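Local coordinates for protein MIP07328p (Drosophila melanogaster, PDB 6FKK) that probably acts as a semaphorin guidance cue, binding semaphorin receptors at cell surfaces and repelling growing axons through its extracellular sema domain, at residues L91-L99 / Y105-T113; R231-P240 / G341-S352. All coordinates share one frame; numbering follows the deposited sequence.

Interaction 1 of 2, residues L91-L99 / Y105-T113; sequences LRPNGEVLL and YKPRCRHYT
The carbonyl oxygen of Leu99 takes the amide of Arg110, N to O 2.7 Å, and the amide of Leu99 returns a nearly straight bond to Arg110 O, 168° at the hydrogen. Two residues back from Leu99 and two on from Arg110, Val97 and Tyr112 repeat this reciprocal pattern, with Tyr112 N 2.8 Å from Val97 O. Two hydrogen-bonded pairs flanking the non-hydrogen-bonded pair Leu98-His111 define an antiparallel hairpin, the two middle strands of a four-stranded sheet that forms one blade of the sema beta-propeller. On the sheet face of Leu98 and His111, the leucine lies alongside the imidazole: its CD1 sits 4.1 Å from the ring centroid and 17° off the normal, a CH-pi contact over one face. A Leu98 chi1 of 175°, CG opposite the backbone N, helps bring CD1 over the ring. Arg92 CD meets the ring edge at His111 CD2, 3.5 Å away, while the Arg92 guanidinium stands steeply to the ring. Arg92 NH1 forms a salt bridge with Glu96 OE1, although that hydrogen bond is weak. Replacing His111 by an alanine removes the ring, and is likely to open a gap beside Leu98 CD1 and free the Arg92 chain to turn. On the opposite sheet face, Leu99 crosses the Tyr112 ring at about a right angle, CB to CE1 4.0 Å. Arg110 NH1 donates to Tyr112 OH, nearly in the guanidinium plane, while Arg110 NE pairs with Asp138 of the adjoining strand. Glu96 would favour a protonated imidazole but the nearer Arg92 would oppose it, probably leaving the charge of His111 little shifted.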
# COMPACT_ATOMS: atom_id res chain seq x y z
N LEU A 91 11.84 3.76 -14.49
CA LEU A 91 13.14 3.65 -15.15
C LEU A 91 13.01 2.60 -16.24
O LEU A 91 13.02 1.39 -15.96
CB LEU A 91 14.23 3.30 -14.14
CG LEU A 91 15.66 3.14 -14.65
CD1 LEU A 91 16.17 4.42 -15.27
CD2 LEU A 91 16.58 2.69 -13.52
N ARG A 92 12.89 3.04 -17.49
CA ARG A 92 12.66 2.14 -18.60
C ARG A 92 13.87 1.22 -18.82
O ARG A 92 14.98 1.54 -18.40
CB ARG A 92 12.38 2.94 -19.87
CG ARG A 92 10.99 3.56 -19.92
CD ARG A 92 10.62 3.91 -21.35
NE ARG A 92 10.54 2.71 -22.18
CZ ARG A 92 10.67 2.72 -23.51
NH1 ARG A 92 10.89 3.86 -24.15
NH2 ARG A 92 10.58 1.58 -24.19
N PRO A 93 13.66 0.07 -19.47
CA PRO A 93 14.79 -0.84 -19.72
C PRO A 93 15.88 -0.26 -20.61
O PRO A 93 16.97 -0.84 -20.67
CB PRO A 93 14.12 -2.06 -20.38
CG PRO A 93 12.81 -1.54 -20.90
CD PRO A 93 12.38 -0.50 -19.91
N ASN A 94 15.62 0.85 -21.30
CA ASN A 94 16.64 1.49 -22.13
C ASN A 94 17.56 2.40 -21.33
O ASN A 94 18.44 3.04 -21.92
CB ASN A 94 15.98 2.31 -23.24
CG ASN A 94 15.03 1.49 -24.09
OD1 ASN A 94 13.85 1.81 -24.22
ND2 ASN A 94 15.55 0.42 -24.68
N GLY A 95 17.40 2.46 -20.01
CA GLY A 95 18.05 3.48 -19.22
C GLY A 95 17.34 4.82 -19.22
O GLY A 95 17.79 5.74 -18.53
N GLU A 96 16.26 4.96 -19.99
CA GLU A 96 15.49 6.19 -20.03
C GLU A 96 14.70 6.37 -18.74
O GLU A 96 14.59 5.46 -17.90
CB GLU A 96 14.55 6.20 -21.22
CG GLU A 96 15.22 6.37 -22.57
CD GLU A 96 14.23 6.42 -23.71
OE1 GLU A 96 13.10 5.92 -23.54
OE2 GLU A 96 14.57 6.97 -24.78
N VAL A 97 14.11 7.55 -18.59
CA VAL A 97 13.29 7.90 -17.44
C VAL A 97 11.92 8.32 -17.94
O VAL A 97 11.81 9.17 -18.83
CB VAL A 97 13.94 9.02 -16.60
CG1 VAL A 97 12.93 9.61 -15.62
CG2 VAL A 97 15.16 8.49 -15.86
N LEU A 98 10.88 7.73 -17.37
CA LEU A 98 9.50 8.05 -17.73
C LEU A 98 8.90 8.94 -16.65
O LEU A 98 8.97 8.63 -15.46
CB LEU A 98 8.67 6.78 -17.89
CG LEU A 98 7.18 6.94 -18.16
CD1 LEU A 98 6.93 7.79 -19.40
CD2 LEU A 98 6.50 5.59 -18.29
N LEU A 99 8.31 10.06 -17.08
CA LEU A 99 7.68 11.00 -16.16
C LEU A 99 6.33 11.42 -16.70
O LEU A 99 6.23 11.84 -17.86
CB LEU A 99 8.56 12.24 -15.93
CG LEU A 99 9.52 12.18 -14.74
CD1 LEU A 99 10.20 13.53 -14.56
CD2 LEU A 99 8.78 11.78 -13.47
N TYR A 105 -5.10 19.06 -15.41
CA TYR A 105 -6.15 18.21 -15.98
C TYR A 105 -5.95 18.00 -17.48
O TYR A 105 -6.91 17.89 -18.25
CB TYR A 105 -7.54 18.77 -15.69
CG TYR A 105 -7.95 18.64 -14.24
CD1 TYR A 105 -7.38 19.45 -13.26
CD2 TYR A 105 -8.91 17.72 -13.84
CE1 TYR A 105 -7.75 19.34 -11.93
CE2 TYR A 105 -9.28 17.60 -12.52
CZ TYR A 105 -8.70 18.41 -11.57
OH TYR A 105 -9.07 18.30 -10.25
N LYS A 106 -4.69 17.95 -17.91
CA LYS A 106 -4.32 17.61 -19.29
C LYS A 106 -3.11 16.69 -19.22
O LYS A 106 -2.00 17.07 -19.60
CB LYS A 106 -4.03 18.87 -20.11
CG LYS A 106 -3.85 18.64 -21.60
CD LYS A 106 -3.50 19.94 -22.31
CE LYS A 106 -3.39 19.74 -23.82
NZ LYS A 106 -2.30 18.80 -24.20
N PRO A 107 -3.29 15.47 -18.72
CA PRO A 107 -2.14 14.63 -18.37
C PRO A 107 -1.29 14.27 -19.58
O PRO A 107 -1.80 13.95 -20.65
CB PRO A 107 -2.78 13.39 -17.74
CG PRO A 107 -4.16 13.35 -18.29
CD PRO A 107 -4.57 14.78 -18.46
N ARG A 108 0.03 14.33 -19.39
CA ARG A 108 1.00 14.02 -20.42
C ARG A 108 2.10 13.15 -19.82
O ARG A 108 2.29 13.11 -18.61
CB ARG A 108 1.62 15.29 -21.03
CG ARG A 108 0.60 16.35 -21.46
CD ARG A 108 -0.02 16.01 -22.80
NE ARG A 108 0.95 16.14 -23.89
CZ ARG A 108 0.63 16.06 -25.18
NH1 ARG A 108 -0.63 15.86 -25.54
NH2 ARG A 108 1.57 16.19 -26.10
N CYS A 109 2.82 12.44 -20.70
CA CYS A 109 3.98 11.66 -20.30
C CYS A 109 5.19 12.09 -21.13
O CYS A 109 5.06 12.54 -22.27
CB CYS A 109 3.75 10.15 -20.49
SG CYS A 109 2.62 9.39 -19.29
N ARG A 110 6.38 11.93 -20.54
CA ARG A 110 7.62 12.30 -21.19
C ARG A 110 8.68 11.25 -20.93
O ARG A 110 8.65 10.54 -19.92
CB ARG A 110 8.14 13.66 -20.71
CG ARG A 110 7.50 14.87 -21.38
CD ARG A 110 8.22 16.14 -20.94
NE ARG A 110 7.52 17.35 -21.36
CZ ARG A 110 7.85 18.58 -20.95
NH1 ARG A 110 8.86 18.74 -20.11
NH2 ARG A 110 7.16 19.63 -21.37
N HIS A 111 9.63 11.16 -21.86
CA HIS A 111 10.82 10.33 -21.70
C HIS A 111 12.05 11.23 -21.64
O HIS A 111 12.16 12.20 -22.40
CB HIS A 111 10.95 9.33 -22.85
CG HIS A 111 9.83 8.34 -22.92
ND1 HIS A 111 8.57 8.67 -23.36
CD2 HIS A 111 9.78 7.02 -22.61
CE1 HIS A 111 7.79 7.61 -23.32
NE2 HIS A 111 8.50 6.59 -22.86
N TYR A 112 12.97 10.91 -20.73
CA TYR A 112 14.12 11.76 -20.46
C TYR A 112 15.41 10.97 -20.62
O TYR A 112 15.42 9.73 -20.62
CB TYR A 112 14.05 12.37 -19.05
CG TYR A 112 13.06 13.50 -18.92
CD1 TYR A 112 11.73 13.25 -18.61
CD2 TYR A 112 13.45 14.82 -19.09
CE1 TYR A 112 10.82 14.28 -18.49
CE2 TYR A 112 12.55 15.86 -18.96
CZ TYR A 112 11.23 15.59 -18.66
OH TYR A 112 10.33 16.62 -18.54
N THR A 113 16.51 11.71 -20.75
CA THR A 113 17.84 11.12 -20.85
C THR A 113 18.89 12.08 -20.27
O THR A 113 18.92 13.26 -20.62
CB THR A 113 18.21 10.78 -22.30
OG1 THR A 113 17.34 9.76 -22.79
CG2 THR A 113 19.66 10.30 -22.37

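Interaction 2 of 2, residues R231-P240 / G341-S352; sequences RVCKNDRGGP and GQCVEDSRTLTS
Running from Cys233-Cys343, with CA atoms 5.7 Å apart, to Gly239-Arg348 at 4.3 Å, the two segments follow each other in the same sense without forming a sheet ladder. Residues 231-240 leave strand 225-233 through a type I turn, Cys233 to Asp236; residues 341-351 are loop with a short 3-10 segment at 347-349, and Ser352 opens helix 352-360. The Cys233-Cys343 disulfide, chi3 -85°, fastens the strand end to the loop. Beside it Arg231, its chain extended, reaches Gly341 O through NH2 in a weak bond. The disulfide lies within the sema domain, a beta-propeller fold, and ties a blade strand to a distant loop. Farther along, Ser347 OG accepts from Arg237 N at 2.9 Å and lies 2.7 Å from Gly238 O. Asp236 OD1 receives Gly238 N, an Asx turn that shapes the backbone facing this serine. The Asp346 carboxylate stacks, offset toward the rim, on the Arg237 guanidinium, their planes 28° apart; OD1 is 3.5 Å from Arg237 NH1, a contact of charges alone. Asp346 OD1 also lies over the centre of the Arg348 guanidinium, so the carboxylate probably offsets both positive charges. At the far end Pro240 CG rests against Leu350 O, and both residues touch Val355.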
# COMPACT_ATOMS: atom_id res chain seq x y z
N ARG A 231 -6.43 -8.92 -10.56
CA ARG A 231 -5.21 -9.33 -11.24
C ARG A 231 -5.45 -9.36 -12.75
O ARG A 231 -6.58 -9.50 -13.22
CB ARG A 231 -4.71 -10.69 -10.76
CG ARG A 231 -5.32 -11.89 -11.47
CD ARG A 231 -4.74 -13.18 -10.92
NE ARG A 231 -5.20 -14.35 -11.66
CZ ARG A 231 -4.86 -15.60 -11.36
NH1 ARG A 231 -4.07 -15.84 -10.32
NH2 ARG A 231 -5.32 -16.62 -12.08
N VAL A 232 -4.36 -9.22 -13.49
CA VAL A 232 -4.35 -9.34 -14.94
C VAL A 232 -3.10 -10.10 -15.36
O VAL A 232 -2.06 -10.02 -14.70
CB VAL A 232 -4.41 -7.96 -15.64
CG1 VAL A 232 -5.76 -7.30 -15.44
CG2 VAL A 232 -3.29 -7.07 -15.14
N CYS A 233 -3.20 -10.85 -16.45
CA CYS A 233 -2.04 -11.51 -17.02
C CYS A 233 -1.23 -10.50 -17.82
O CYS A 233 -1.79 -9.73 -18.61
CB CYS A 233 -2.45 -12.68 -17.92
SG CYS A 233 -3.16 -14.11 -17.07
N LYS A 234 0.09 -10.50 -17.62
CA LYS A 234 0.93 -9.55 -18.35
C LYS A 234 1.01 -9.91 -19.83
O LYS A 234 1.12 -9.01 -20.68
CB LYS A 234 2.32 -9.50 -17.73
CG LYS A 234 2.33 -9.05 -16.28
CD LYS A 234 3.74 -8.78 -15.77
CE LYS A 234 4.59 -10.04 -15.76
NZ LYS A 234 5.89 -9.84 -15.05
N ASN A 235 0.96 -11.20 -20.17
CA ASN A 235 1.02 -11.65 -21.55
C ASN A 235 -0.33 -11.58 -22.26
O ASN A 235 -0.50 -12.20 -23.31
CB ASN A 235 1.56 -13.09 -21.60
CG ASN A 235 0.57 -14.10 -21.07
OD1 ASN A 235 -0.26 -13.79 -20.21
ND2 ASN A 235 0.66 -15.33 -21.57
N ASP A 236 -1.29 -10.84 -21.70
CA ASP A 236 -2.59 -10.70 -22.33
C ASP A 236 -2.47 -9.90 -23.62
O ASP A 236 -1.91 -8.80 -23.62
CB ASP A 236 -3.57 -10.03 -21.36
CG ASP A 236 -5.03 -10.30 -21.71
OD1 ASP A 236 -5.33 -10.53 -22.89
OD2 ASP A 236 -5.87 -10.27 -20.78
N ARG A 237 -2.97 -10.46 -24.72
CA ARG A 237 -2.99 -9.78 -26.01
C ARG A 237 -4.40 -9.40 -26.44
O ARG A 237 -4.63 -9.11 -27.62
CB ARG A 237 -2.35 -10.66 -27.09
CG ARG A 237 -0.91 -11.07 -26.82
CD ARG A 237 -0.35 -11.77 -28.05
NE ARG A 237 0.71 -12.72 -27.73
CZ ARG A 237 1.20 -13.60 -28.59
NH1 ARG A 237 0.73 -13.65 -29.83
NH2 ARG A 237 2.16 -14.44 -28.22
N GLY A 238 -5.35 -9.39 -25.51
CA GLY A 238 -6.74 -9.15 -25.85
C GLY A 238 -7.40 -10.38 -26.45
O GLY A 238 -6.79 -11.43 -26.65
N GLY A 239 -8.69 -10.23 -26.74
CA GLY A 239 -9.47 -11.31 -27.30
C GLY A 239 -9.71 -11.13 -28.79
O GLY A 239 -9.16 -10.24 -29.43
N PRO A 240 -10.55 -11.99 -29.36
CA PRO A 240 -10.82 -11.92 -30.79
C PRO A 240 -11.81 -10.82 -31.13
O PRO A 240 -12.71 -10.49 -30.35
CB PRO A 240 -11.41 -13.30 -31.10
CG PRO A 240 -12.11 -13.67 -29.84
CD PRO A 240 -11.27 -13.11 -28.72
N GLY A 341 -8.88 -16.52 -16.51
CA GLY A 341 -7.81 -16.01 -15.69
C GLY A 341 -6.50 -16.76 -15.82
O GLY A 341 -5.48 -16.29 -15.30
N GLN A 342 -6.49 -17.92 -16.47
CA GLN A 342 -5.26 -18.66 -16.73
C GLN A 342 -4.54 -18.04 -17.92
O GLN A 342 -5.12 -17.91 -19.01
CB GLN A 342 -5.59 -20.13 -16.99
CG GLN A 342 -4.54 -20.88 -17.79
CD GLN A 342 -4.96 -22.32 -18.07
OE1 GLN A 342 -5.71 -22.92 -17.30
NE2 GLN A 342 -4.48 -22.87 -19.18
N CYS A 343 -3.28 -17.67 -17.72
CA CYS A 343 -2.54 -16.90 -18.71
C CYS A 343 -2.20 -17.78 -19.91
O CYS A 343 -1.21 -18.52 -19.89
CB CYS A 343 -1.28 -16.29 -18.10
SG CYS A 343 -1.57 -15.29 -16.62
N VAL A 344 -3.02 -17.70 -20.95
CA VAL A 344 -2.78 -18.41 -22.20
C VAL A 344 -1.71 -17.67 -22.99
O VAL A 344 -1.55 -16.45 -22.86
CB VAL A 344 -4.10 -18.54 -22.98
CG1 VAL A 344 -4.83 -17.21 -23.01
CG2 VAL A 344 -3.87 -19.06 -24.39
N GLU A 345 -0.96 -18.41 -23.81
CA GLU A 345 0.11 -17.81 -24.61
C GLU A 345 -0.44 -16.72 -25.52
O GLU A 345 0.02 -15.57 -25.47
CB GLU A 345 0.82 -18.89 -25.43
CG GLU A 345 1.95 -18.35 -26.30
CD GLU A 345 2.63 -19.43 -27.12
OE1 GLU A 345 2.43 -20.63 -26.81
OE2 GLU A 345 3.36 -19.09 -28.07
N ASP A 346 -1.42 -17.05 -26.36
CA ASP A 346 -2.04 -16.08 -27.26
C ASP A 346 -3.53 -16.03 -26.93
O ASP A 346 -4.31 -16.89 -27.36
CB ASP A 346 -1.81 -16.46 -28.73
CG ASP A 346 -2.24 -15.36 -29.69
OD1 ASP A 346 -2.70 -14.30 -29.21
OD2 ASP A 346 -2.11 -15.56 -30.91
N SER A 347 -3.93 -15.01 -26.17
CA SER A 347 -5.32 -14.86 -25.76
C SER A 347 -6.25 -14.50 -26.91
O SER A 347 -7.47 -14.61 -26.76
CB SER A 347 -5.43 -13.80 -24.66
OG SER A 347 -4.90 -12.56 -25.09
N ARG A 348 -5.70 -14.07 -28.05
CA ARG A 348 -6.54 -13.79 -29.21
C ARG A 348 -7.19 -15.05 -29.77
O ARG A 348 -8.18 -14.95 -30.51
CB ARG A 348 -5.72 -13.10 -30.30
CG ARG A 348 -5.04 -11.81 -29.85
CD ARG A 348 -4.41 -11.07 -31.03
NE ARG A 348 -2.97 -10.94 -30.89
CZ ARG A 348 -2.08 -11.69 -31.54
NH1 ARG A 348 -2.50 -12.62 -32.39
NH2 ARG A 348 -0.79 -11.51 -31.36
N THR A 349 -6.65 -16.23 -29.44
CA THR A 349 -7.24 -17.49 -29.87
C THR A 349 -8.42 -17.91 -29.01
O THR A 349 -9.12 -18.86 -29.38
CB THR A 349 -6.18 -18.60 -29.85
OG1 THR A 349 -5.60 -18.69 -28.54
CG2 THR A 349 -5.08 -18.31 -30.86
N LEU A 350 -8.65 -17.25 -27.88
CA LEU A 350 -9.81 -17.57 -27.05
C LEU A 350 -11.10 -17.26 -27.80
O LEU A 350 -11.14 -16.40 -28.67
CB LEU A 350 -9.76 -16.79 -25.74
CG LEU A 350 -8.63 -17.18 -24.77
CD1 LEU A 350 -8.66 -16.30 -23.53
CD2 LEU A 350 -8.75 -18.64 -24.40
N THR A 351 -12.15 -17.99 -27.45
CA THR A 351 -13.43 -17.82 -28.12
C THR A 351 -14.21 -16.66 -27.51
O THR A 351 -13.94 -16.21 -26.39
CB THR A 351 -14.26 -19.10 -28.04
OG1 THR A 351 -14.33 -19.54 -26.67
CG2 THR A 351 -13.63 -20.20 -28.88
N SER A 352 -15.18 -16.16 -28.27
CA SER A 352 -16.03 -15.08 -27.77
C SER A 352 -16.84 -15.52 -26.56
O SER A 352 -17.11 -14.71 -25.67
CB SER A 352 -16.95 -14.57 -28.87
OG SER A 352 -16.22 -13.92 -29.89

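Interactions 1 and 2 belong to the same sema domain but hold different elements: their centres are 28 Å apart and their nearest atoms about 12 Å. Both are partly buried, but interaction 2 has the larger share of exposed residues, Arg237, Glu345 and Arg348 among them. Residues 91-99 and 105-113 are close in sequence, and paired backbone bonds zip them into a blade hairpin. Residues 231-240 and 341-352 are 101 positions apart at their closest ends, and a disulfide, a serine hydroxyl and an arginine-aspartate network join them instead. Interaction 1 also carries a cysteine, but Cys109 pairs with Cys100 of the same hairpin, whereas the disulfide of interaction 2 bridges its two segments.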